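Interferon-activable protein 202 (Mus musculus, PDB 4L5R) binds double-stranded DNA without sequence specificity and restrains inflammation by blocking AIM2 inflammasome activation, probably by sequestering cytoplasmic DNA. Local coordinates at residues Thr18-Thr23 with Asn102-Ala107; Leu111-Ile116 with Gly127-Glu132; Phe143-Asn148 with Leu171-Phe176. All coordinates share one frame; numbering follows the deposited sequence. Where two conformers were deposited one is given.

Contact 1: Thr18-Thr23 with Asn102-Ala107; sequences TVMVLT and NIIRSA
Leu22 and Ile104 mark the closest backbone approach, their CA atoms 8.1 Å apart, where strand segment 18-23 and helix segment 102-107 run in roughly the same direction, their axes 10.6 Å apart at closest and inclined by 36°. The meeting is wholly apolar and is carried by methyl groups. Leu22 forks between two helix residues one turn apart: its CD2 reaches the end of Ile104, 3.7 Å from CD1, while its other branch, CD1, touches Ala107 CB, also at 3.7 Å. Two residues earlier on the same side of the strand, Met20 extends with CG anti to the backbone N (chi1 -176°) and then bends at its last torsion (chi3 69°), which brings CE to 3.9 Å from Ile104 CD1. The two side chains cross at about a right angle. Ile104 CD1 is therefore touched by both Met20 and Leu22, although the CB of this isoleucine does not itself face the strand. Val19 and Val21 turn to the other side of the strand, against Ile68. Val99, in the loop before the helix, touches both Met20 and Ile104, and Tyr48 packs against Ala107. Within the helix, Asn102 O accepts from Ser106 N and, on the opposite face of its carbonyl plane, from Ser106 OG. At Leu22 and Thr23 the strand forms a classic beta bulge opposite Thr41. In the HIN-200 domain, two tandem OB folds are joined by a helical linker; here helix 101-108 of that linker lies against the outer side of the first OB barrel.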
loop_
_atom_site.group_PDB
_atom_site.type_symbol
_atom_site.label_atom_id
_atom_site.label_comp_id
_atom_site.label_asym_id
_atom_site.label_seq_id
_atom_site.Cartn_x
_atom_site.Cartn_y
_atom_site.Cartn_z
ATOM N N THR A 18 4.533 -7.865 -17.180
ATOM C CA THR A 18 3.527 -8.820 -16.726
ATOM C C THR A 18 3.708 -9.149 -15.242
ATOM O O THR A 18 4.804 -9.493 -14.804
ATOM C CB THR A 18 3.581 -10.099 -17.554
ATOM O OG1 THR A 18 3.243 -9.784 -18.908
ATOM C CG2 THR A 18 2.585 -11.124 -17.037
ATOM N N VAL A 19 2.627 -9.038 -14.477
ATOM C CA VAL A 19 2.658 -9.349 -13.045
ATOM C C VAL A 19 1.537 -10.313 -12.650
ATOM O O VAL A 19 0.519 -10.437 -13.344
ATOM C CB VAL A 19 2.538 -8.071 -12.184
ATOM C CG1 VAL A 19 3.606 -7.051 -12.585
ATOM C CG2 VAL A 19 1.129 -7.467 -12.285
ATOM N N MET A 20 1.713 -10.985 -11.521
ATOM C CA MET A 20 0.641 -11.795 -10.981
ATOM C C MET A 20 0.035 -11.042 -9.807
ATOM O O MET A 20 0.750 -10.597 -8.918
ATOM C CB MET A 20 1.135 -13.169 -10.519
ATOM C CG MET A 20 -0.020 -14.047 -10.036
ATOM S SD MET A 20 0.454 -15.643 -9.348
ATOM C CE MET A 20 1.250 -15.161 -7.832
ATOM N N VAL A 21 -1.277 -10.883 -9.809
ATOM C CA VAL A 21 -1.922 -10.187 -8.708
ATOM C C VAL A 21 -1.952 -11.054 -7.449
ATOM O O VAL A 21 -2.371 -12.216 -7.487
ATOM C CB VAL A 21 -3.346 -9.768 -9.075
ATOM C CG1 VAL A 21 -4.007 -9.062 -7.884
ATOM C CG2 VAL A 21 -3.319 -8.873 -10.326
ATOM N N LEU A 22 -1.500 -10.490 -6.336
ATOM C CA LEU A 22 -1.521 -11.203 -5.067
ATOM C C LEU A 22 -2.714 -10.759 -4.212
ATOM O O LEU A 22 -3.510 -11.586 -3.766
ATOM C CB LEU A 22 -0.201 -11.007 -4.305
ATOM C CG LEU A 22 1.086 -11.441 -5.013
ATOM C CD1 LEU A 22 2.293 -11.314 -4.102
ATOM C CD2 LEU A 22 0.919 -12.866 -5.469
ATOM N N THR A 23 -2.843 -9.455 -3.998
ATOM C CA THR A 23 -3.945 -8.924 -3.181
ATOM C C THR A 23 -4.432 -7.584 -3.707
ATOM O O THR A 23 -3.725 -6.904 -4.457
ATOM C CB THR A 23 -3.528 -8.731 -1.700
ATOM O OG1 THR A 23 -2.550 -7.683 -1.589
ATOM C CG2 THR A 23 -2.964 -10.014 -1.124
ATOM N N ASN A 102 9.628 -17.629 -2.224
ATOM C CA ASN A 102 10.245 -16.623 -1.370
ATOM C C ASN A 102 9.731 -15.214 -1.657
ATOM O O ASN A 102 9.705 -14.366 -0.764
ATOM C CB ASN A 102 11.762 -16.661 -1.519
ATOM C CG ASN A 102 12.215 -16.238 -2.895
ATOM O OD1 ASN A 102 11.977 -16.937 -3.882
ATOM N ND2 ASN A 102 12.873 -15.086 -2.973
ATOM N N ILE A 103 9.340 -14.970 -2.907
ATOM C CA ILE A 103 8.720 -13.703 -3.290
ATOM C C ILE A 103 7.326 -13.600 -2.699
ATOM O O ILE A 103 6.940 -12.557 -2.165
ATOM C CB ILE A 103 8.591 -13.562 -4.813
ATOM C CG1 ILE A 103 9.956 -13.739 -5.490
ATOM C CG2 ILE A 103 7.936 -12.220 -5.180
ATOM C CD1 ILE A 103 10.995 -12.737 -5.042
ATOM N N ILE A 104 6.561 -14.683 -2.799
ATOM C CA ILE A 104 5.224 -14.698 -2.215
ATOM C C ILE A 104 5.335 -14.463 -0.710
ATOM O O ILE A 104 4.538 -13.731 -0.110
ATOM C CB ILE A 104 4.530 -16.043 -2.444
ATOM C CG1 ILE A 104 4.421 -16.337 -3.939
ATOM C CG2 ILE A 104 3.144 -16.042 -1.800
ATOM C CD1 ILE A 104 3.440 -15.441 -4.659
ATOM N N ARG A 105 6.344 -15.083 -0.110
ATOM C CA ARG A 105 6.553 -14.986 1.322
ATOM C C ARG A 105 6.880 -13.552 1.696
ATOM O O ARG A 105 6.232 -12.970 2.564
ATOM C CB ARG A 105 7.676 -15.931 1.752
ATOM C CG ARG A 105 7.366 -16.748 2.992
ATOM C CD ARG A 105 8.312 -17.940 3.124
ATOM N NE ARG A 105 7.857 -19.090 2.342
ATOM C CZ ARG A 105 8.623 -19.793 1.511
ATOM N NH1 ARG A 105 9.899 -19.473 1.335
ATOM N NH2 ARG A 105 8.109 -20.823 0.852
ATOM N N SER A 106 7.886 -12.978 1.039
ATOM C CA SER A 106 8.264 -11.593 1.311
ATOM C C SER A 106 7.079 -10.646 1.219
ATOM O O SER A 106 6.892 -9.789 2.081
ATOM C CB SER A 106 9.353 -11.118 0.358
ATOM O OG SER A 106 10.578 -11.769 0.638
ATOM N N ALA A 107 6.301 -10.782 0.153
ATOM C CA ALA A 107 5.193 -9.862 -0.082
ATOM C C ALA A 107 4.166 -9.889 1.050
ATOM O O ALA A 107 3.383 -8.943 1.210
ATOM C CB ALA A 107 4.521 -10.169 -1.437
#

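Contact 2: Leu111-Ile116 with Gly127-Glu132; sequences LKISKI and GVFAVE
Ile113 and Ile116, on the short helix of the HIN-200 linker, cover Phe129 on strand 124-136 of the second OB fold, where the helix sits beside the barrel. The phenyl ring is the shared surface. Ile116 comes from the opposite direction and sets CD1 at the ring edge, near its plane, 3.8 Å from Phe129 CZ. Ile113 crosses aslant of the ring, with Ile113 CG1 4.0 Å from Phe129 CE2 and Ile113 CD1 4.1 Å from Phe129 CD2. With CG anti to its carbonyl carbon (chi1 -53°), the Phe129 ring extends so that CE2 and CZ meet the two isoleucines. Leu111 contributes its backbone, its O lying 4.1 Å from Phe129 CE2. Gly127, two residues before Phe129, has no side chain to compete with the ring. Lys112 is at the N-cap position, and Ile113 N, just after it, bonds to Asp147 OD2 in the loop after strand 141-146. Ile145 and Leu173 also touch Phe129 from neighbouring strands. The contact thus divides its chemistry: the buried face is held by dispersion between methyl or methylene groups and an aromatic ring, while the polar bond to Asp147 lies at the N-terminal end of the helix and probably helps to set its orientation.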
loop_
_atom_site.group_PDB
_atom_site.type_symbol
_atom_site.label_atom_id
_atom_site.label_comp_id
_atom_site.label_asym_id
_atom_site.label_seq_id
_atom_site.Cartn_x
_atom_site.Cartn_y
_atom_site.Cartn_z
ATOM N N LEU A 111 7.755 -6.247 8.267
ATOM C CA LEU A 111 9.038 -5.911 8.866
ATOM C C LEU A 111 8.913 -5.709 10.369
ATOM O O LEU A 111 7.902 -5.182 10.865
ATOM C CB LEU A 111 9.543 -4.597 8.283
ATOM C CG LEU A 111 10.123 -4.533 6.886
ATOM C CD1 LEU A 111 10.645 -3.129 6.681
ATOM C CD2 LEU A 111 11.251 -5.553 6.743
ATOM N N LYS A 112 9.956 -6.104 11.092
ATOM C CA LYS A 112 10.059 -5.795 12.513
ATOM C C LYS A 112 10.021 -4.280 12.743
ATOM O O LYS A 112 10.606 -3.498 11.986
ATOM C CB LYS A 112 11.355 -6.370 13.091
ATOM C CG LYS A 112 11.373 -7.884 13.235
ATOM C CD LYS A 112 10.265 -8.380 14.143
ATOM C CE LYS A 112 10.474 -9.842 14.509
ATOM N NZ LYS A 112 9.348 -10.381 15.319
ATOM N N ILE A 113 9.324 -3.875 13.793
ATOM C CA ILE A 113 9.229 -2.468 14.133
ATOM C C ILE A 113 10.597 -1.844 14.385
ATOM O O ILE A 113 10.854 -0.708 13.968
ATOM C CB ILE A 113 8.283 -2.266 15.323
ATOM C CG1 ILE A 113 6.845 -2.524 14.857
ATOM C CG2 ILE A 113 8.417 -0.850 15.900
ATOM C CD1 ILE A 113 5.818 -2.403 15.967
ATOM N N SER A 114 11.490 -2.583 15.045
ATOM C CA SER A 114 12.812 -2.036 15.270
ATOM C C SER A 114 13.494 -1.765 13.923
ATOM O O SER A 114 14.188 -0.762 13.780
ATOM C CB SER A 114 13.660 -2.910 16.214
ATOM O OG SER A 114 13.901 -4.190 15.662
ATOM N N LYS A 115 13.258 -2.618 12.920
ATOM C CA LYS A 115 13.845 -2.408 11.597
ATOM C C LYS A 115 13.159 -1.257 10.856
ATOM O O LYS A 115 13.802 -0.494 10.124
ATOM C CB LYS A 115 13.791 -3.692 10.756
ATOM C CG LYS A 115 14.829 -4.754 11.140
ATOM C CD LYS A 115 16.247 -4.304 10.805
ATOM N N ILE A 116 11.849 -1.133 11.034
ATOM C CA ILE A 116 11.134 -0.023 10.427
ATOM C C ILE A 116 11.752 1.311 10.847
ATOM O O ILE A 116 11.960 2.203 10.006
ATOM C CB ILE A 116 9.621 -0.070 10.759
ATOM C CG1 ILE A 116 8.943 -1.173 9.931
ATOM C CG2 ILE A 116 8.968 1.282 10.493
ATOM C CD1 ILE A 116 7.522 -1.507 10.394
ATOM N N GLY A 127 2.012 -3.040 6.490
ATOM C CA GLY A 127 2.155 -4.222 7.323
ATOM C C GLY A 127 0.970 -4.521 8.216
ATOM O O GLY A 127 0.010 -3.748 8.266
ATOM N N VAL A 128 1.049 -5.648 8.917
ATOM C CA VAL A 128 0.013 -6.089 9.850
ATOM C C VAL A 128 0.663 -6.135 11.233
ATOM O O VAL A 128 1.735 -6.759 11.409
ATOM C CB VAL A 128 -0.469 -7.499 9.491
ATOM C CG1 VAL A 128 -1.499 -7.992 10.491
ATOM C CG2 VAL A 128 -1.005 -7.535 8.051
ATOM N N PHE A 129 0.048 -5.469 12.203
ATOM C CA PHE A 129 0.658 -5.345 13.536
ATOM C C PHE A 129 -0.358 -5.553 14.648
ATOM O O PHE A 129 -1.528 -5.143 14.532
ATOM C CB PHE A 129 1.242 -3.947 13.727
ATOM C CG PHE A 129 2.186 -3.517 12.652
ATOM C CD1 PHE A 129 1.714 -2.910 11.498
ATOM C CD2 PHE A 129 3.557 -3.711 12.801
ATOM C CE1 PHE A 129 2.592 -2.507 10.507
ATOM C CE2 PHE A 129 4.439 -3.302 11.819
ATOM C CZ PHE A 129 3.956 -2.696 10.672
ATOM N N ALA A 130 0.095 -6.141 15.751
ATOM C CA ALA A 130 -0.740 -6.250 16.942
ATOM C C ALA A 130 -1.005 -4.850 17.502
ATOM O O ALA A 130 -0.169 -3.951 17.382
ATOM C CB ALA A 130 -0.055 -7.130 17.984
ATOM N N VAL A 131 -2.175 -4.666 18.109
ATOM C CA VAL A 131 -2.561 -3.369 18.655
ATOM C C VAL A 131 -2.509 -3.415 20.184
ATOM O O VAL A 131 -3.122 -4.276 20.810
ATOM C CB VAL A 131 -3.987 -2.973 18.236
ATOM C CG1 VAL A 131 -4.420 -1.712 18.986
ATOM C CG2 VAL A 131 -4.068 -2.740 16.738
ATOM N N GLU A 132 -1.755 -2.500 20.776
ATOM C CA GLU A 132 -1.673 -2.414 22.233
ATOM C C GLU A 132 -2.700 -1.418 22.748
ATOM O O GLU A 132 -3.398 -1.684 23.730
ATOM C CB GLU A 132 -0.269 -1.996 22.665
ATOM C CG GLU A 132 -0.204 -1.402 24.052
ATOM C CD GLU A 132 0.775 -2.125 24.936
ATOM O OE1 GLU A 132 0.369 -3.118 25.576
ATOM O OE2 GLU A 132 1.952 -1.707 24.982
#

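Contact 3: Phe143-Asn148 with Leu171-Phe176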
loop_
_atom_site.group_PDB
_atom_site.type_symbol
_atom_site.label_atom_id
_atom_site.label_comp_id
_atom_site.label_asym_id
_atom_site.label_seq_id
_atom_site.Cartn_x
_atom_site.Cartn_y
_atom_site.Cartn_z
ATOM N N PHE A 143 -2.734 4.994 17.587
ATOM C CA PHE A 143 -2.604 3.607 18.001
ATOM C C PHE A 143 -1.208 3.453 18.568
ATOM O O PHE A 143 -0.289 4.152 18.154
ATOM C CB PHE A 143 -2.689 2.652 16.807
ATOM C CG PHE A 143 -4.000 2.672 16.074
ATOM C CD1 PHE A 143 -4.231 3.595 15.070
ATOM C CD2 PHE A 143 -4.986 1.745 16.367
ATOM C CE1 PHE A 143 -5.422 3.604 14.372
ATOM C CE2 PHE A 143 -6.198 1.751 15.668
ATOM C CZ PHE A 143 -6.411 2.680 14.674
ATOM N N LYS A 144 -1.059 2.541 19.516
ATOM C CA LYS A 144 0.261 2.027 19.846
ATOM C C LYS A 144 0.272 0.613 19.300
ATOM O O LYS A 144 -0.487 -0.248 19.771
ATOM C CB LYS A 144 0.460 2.018 21.364
ATOM C CG LYS A 144 1.794 1.451 21.805
ATOM C CD LYS A 144 1.893 1.483 23.335
ATOM C CE LYS A 144 3.187 0.874 23.828
ATOM N NZ LYS A 144 3.247 0.876 25.335
ATOM N N ILE A 145 1.083 0.377 18.270
ATOM C CA ILE A 145 1.220 -0.967 17.739
ATOM C C ILE A 145 2.535 -1.586 18.218
ATOM O O ILE A 145 3.444 -0.878 18.637
ATOM C CB ILE A 145 1.148 -0.994 16.205
ATOM C CG1 ILE A 145 2.231 -0.108 15.577
ATOM C CG2 ILE A 145 -0.247 -0.553 15.734
ATOM C CD1 ILE A 145 2.413 -0.328 14.037
ATOM N N LYS A 146 2.625 -2.907 18.160
ATOM C CA LYS A 146 3.798 -3.590 18.689
ATOM C C LYS A 146 4.010 -4.920 17.993
ATOM O O LYS A 146 3.090 -5.477 17.387
ATOM C CB LYS A 146 3.618 -3.844 20.185
ATOM C CG LYS A 146 2.475 -4.792 20.503
ATOM C CD LYS A 146 2.491 -5.204 21.963
ATOM C CE LYS A 146 1.325 -6.122 22.290
ATOM N NZ LYS A 146 1.383 -6.613 23.701
ATOM N N ASP A 147 5.237 -5.417 18.079
ATOM C CA ASP A 147 5.523 -6.806 17.791
ATOM C C ASP A 147 6.288 -7.335 19.011
ATOM O O ASP A 147 6.362 -6.655 20.035
ATOM C CB ASP A 147 6.276 -6.977 16.458
ATOM C CG ASP A 147 7.562 -6.151 16.372
ATOM O OD1 ASP A 147 8.228 -5.950 17.412
ATOM O OD2 ASP A 147 7.932 -5.727 15.245
ATOM N N ASN A 148 6.840 -8.537 18.904
ATOM C CA ASN A 148 7.495 -9.175 20.041
ATOM C C ASN A 148 8.642 -8.367 20.655
ATOM O O ASN A 148 8.972 -8.545 21.828
ATOM C CB ASN A 148 7.975 -10.581 19.658
ATOM C CG ASN A 148 8.667 -10.615 18.303
ATOM O OD1 ASN A 148 9.406 -9.697 17.944
ATOM N ND2 ASN A 148 8.420 -11.676 17.537
ATOM N N LEU A 171 -3.991 -4.698 13.274
ATOM C CA LEU A 171 -4.141 -3.548 12.406
ATOM C C LEU A 171 -3.335 -3.726 11.133
ATOM O O LEU A 171 -2.126 -3.961 11.201
ATOM C CB LEU A 171 -3.610 -2.326 13.129
ATOM C CG LEU A 171 -3.945 -0.985 12.513
ATOM C CD1 LEU A 171 -5.465 -0.828 12.555
ATOM C CD2 LEU A 171 -3.241 0.118 13.297
ATOM N N GLN A 172 -3.992 -3.596 9.985
ATOM C CA GLN A 172 -3.292 -3.610 8.703
ATOM C C GLN A 172 -3.113 -2.190 8.177
ATOM O O GLN A 172 -4.081 -1.443 8.018
ATOM C CB GLN A 172 -4.028 -4.456 7.662
ATOM C CG GLN A 172 -3.161 -4.686 6.439
ATOM C CD GLN A 172 -3.636 -5.849 5.574
ATOM O OE1 GLN A 172 -4.793 -6.271 5.652
ATOM N NE2 GLN A 172 -2.739 -6.367 4.742
ATOM N N LEU A 173 -1.869 -1.815 7.915
ATOM C CA LEU A 173 -1.562 -0.467 7.460
ATOM C C LEU A 173 -1.134 -0.513 6.008
ATOM O O LEU A 173 -0.346 -1.382 5.619
ATOM C CB LEU A 173 -0.403 0.102 8.273
ATOM C CG LEU A 173 -0.565 0.178 9.789
ATOM C CD1 LEU A 173 0.689 0.761 10.394
ATOM C CD2 LEU A 173 -1.777 1.031 10.109
ATOM N N PHE A 174 -1.635 0.437 5.216
ATOM C CA PHE A 174 -1.175 0.633 3.850
ATOM C C PHE A 174 -0.660 2.057 3.677
ATOM O O PHE A 174 -1.372 3.035 3.962
ATOM C CB PHE A 174 -2.303 0.394 2.806
ATOM C CG PHE A 174 -2.944 -0.970 2.885
ATOM C CD1 PHE A 174 -3.752 -1.313 3.964
ATOM C CD2 PHE A 174 -2.744 -1.900 1.882
ATOM C CE1 PHE A 174 -4.357 -2.560 4.035
ATOM C CE2 PHE A 174 -3.339 -3.155 1.941
ATOM C CZ PHE A 174 -4.150 -3.483 3.013
ATOM N N SER A 175 0.573 2.162 3.178
ATOM C CA SER A 175 1.160 3.437 2.754
ATOM C C SER A 175 1.157 4.484 3.872
ATOM O O SER A 175 0.694 5.614 3.690
ATOM C CB SER A 175 0.446 3.974 1.506
ATOM O OG SER A 175 1.100 5.118 0.975
ATOM N N PHE A 176 1.664 4.104 5.034
ATOM C CA PHE A 176 1.919 5.075 6.090
ATOM C C PHE A 176 3.318 5.658 5.936
ATOM O O PHE A 176 4.173 5.045 5.314
ATOM C CB PHE A 176 1.722 4.435 7.465
ATOM C CG PHE A 176 0.301 4.530 7.953
ATOM C CD1 PHE A 176 -0.702 3.795 7.339
ATOM C CD2 PHE A 176 -0.031 5.376 8.996
ATOM C CE1 PHE A 176 -2.022 3.889 7.757
ATOM C CE2 PHE A 176 -1.352 5.474 9.429
ATOM C CZ PHE A 176 -2.341 4.726 8.814
#
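Phe143, Ile145, Leu171 and Leu173 meet inside the second OB barrel of the HIN-200 domain, where strands 141-146 and 171-174 pair with different parts of strand 124-136 and face each other across the curled sheet. The axes of segments 143-146 and 171-174 are 9.9 Å apart at closest and nearly perpendicular, at 99°. The leading interaction is a CH-pi contact: Leu171 CD2 stands over one face of the Phe143 ring, 3.8 Å from its centroid and only 11° off the ring normal, so the methyl sits almost squarely above the centre. Leu171 CD1 lies farther out, 4.1 Å from Phe143 CE2. Plain aliphatic packing adds the rest. The same Leu171 CD2 also touches Ile145 CG2, at 3.9 Å, the two side chains crossing at about a right angle. Ile145 places CG1 between its backbone N and carbonyl carbon (chi1 58°), which leaves CG2 to Leu171 and sends CD1 on to Leu173; there the chains reach tip to tip, 4.2 Å between the two CD1 atoms. Ile195 of strand 194-197 joins the same core, touching Phe143, Leu171 and Leu173. Polar groups lie around this core: Lys144 NZ forms a salt bridge with Glu132 OE2, and Asp147 OD1 accepts from the backbone N of Glu149 and of Asp150. After strand 171-174 the chain turns a corner through a G1 beta bulge at Ser175 and Phe176, opposite Ile125, and the returning Phe176 offers a ring face to Leu173, whose CD2 stands 3.7 Å above its plane, displaced toward the rim.

How the contacts relate
Contacts 2 and 3 form one continuous region, their centres 5 Å apart, because strand 124-136 pairs with both strands of contact 3: Gly127 O meets Leu173 N at 2.7 Å, a probable hydrogen bond. Contact 1 belongs to the other OB fold, with its centre about 20 Å from that of contact 2, yet its helix is followed in the chain, after a short turn, by the helix of contact 2. The ring of Phe174, in 171-176, meets that of His39, the TP53BP1 interaction site on strand 35-43, and so links the two folds. Nearest atoms lie about 6 Å from the DNA for contact 3, 9 Å for contact 2 and 20 Å for contact 1.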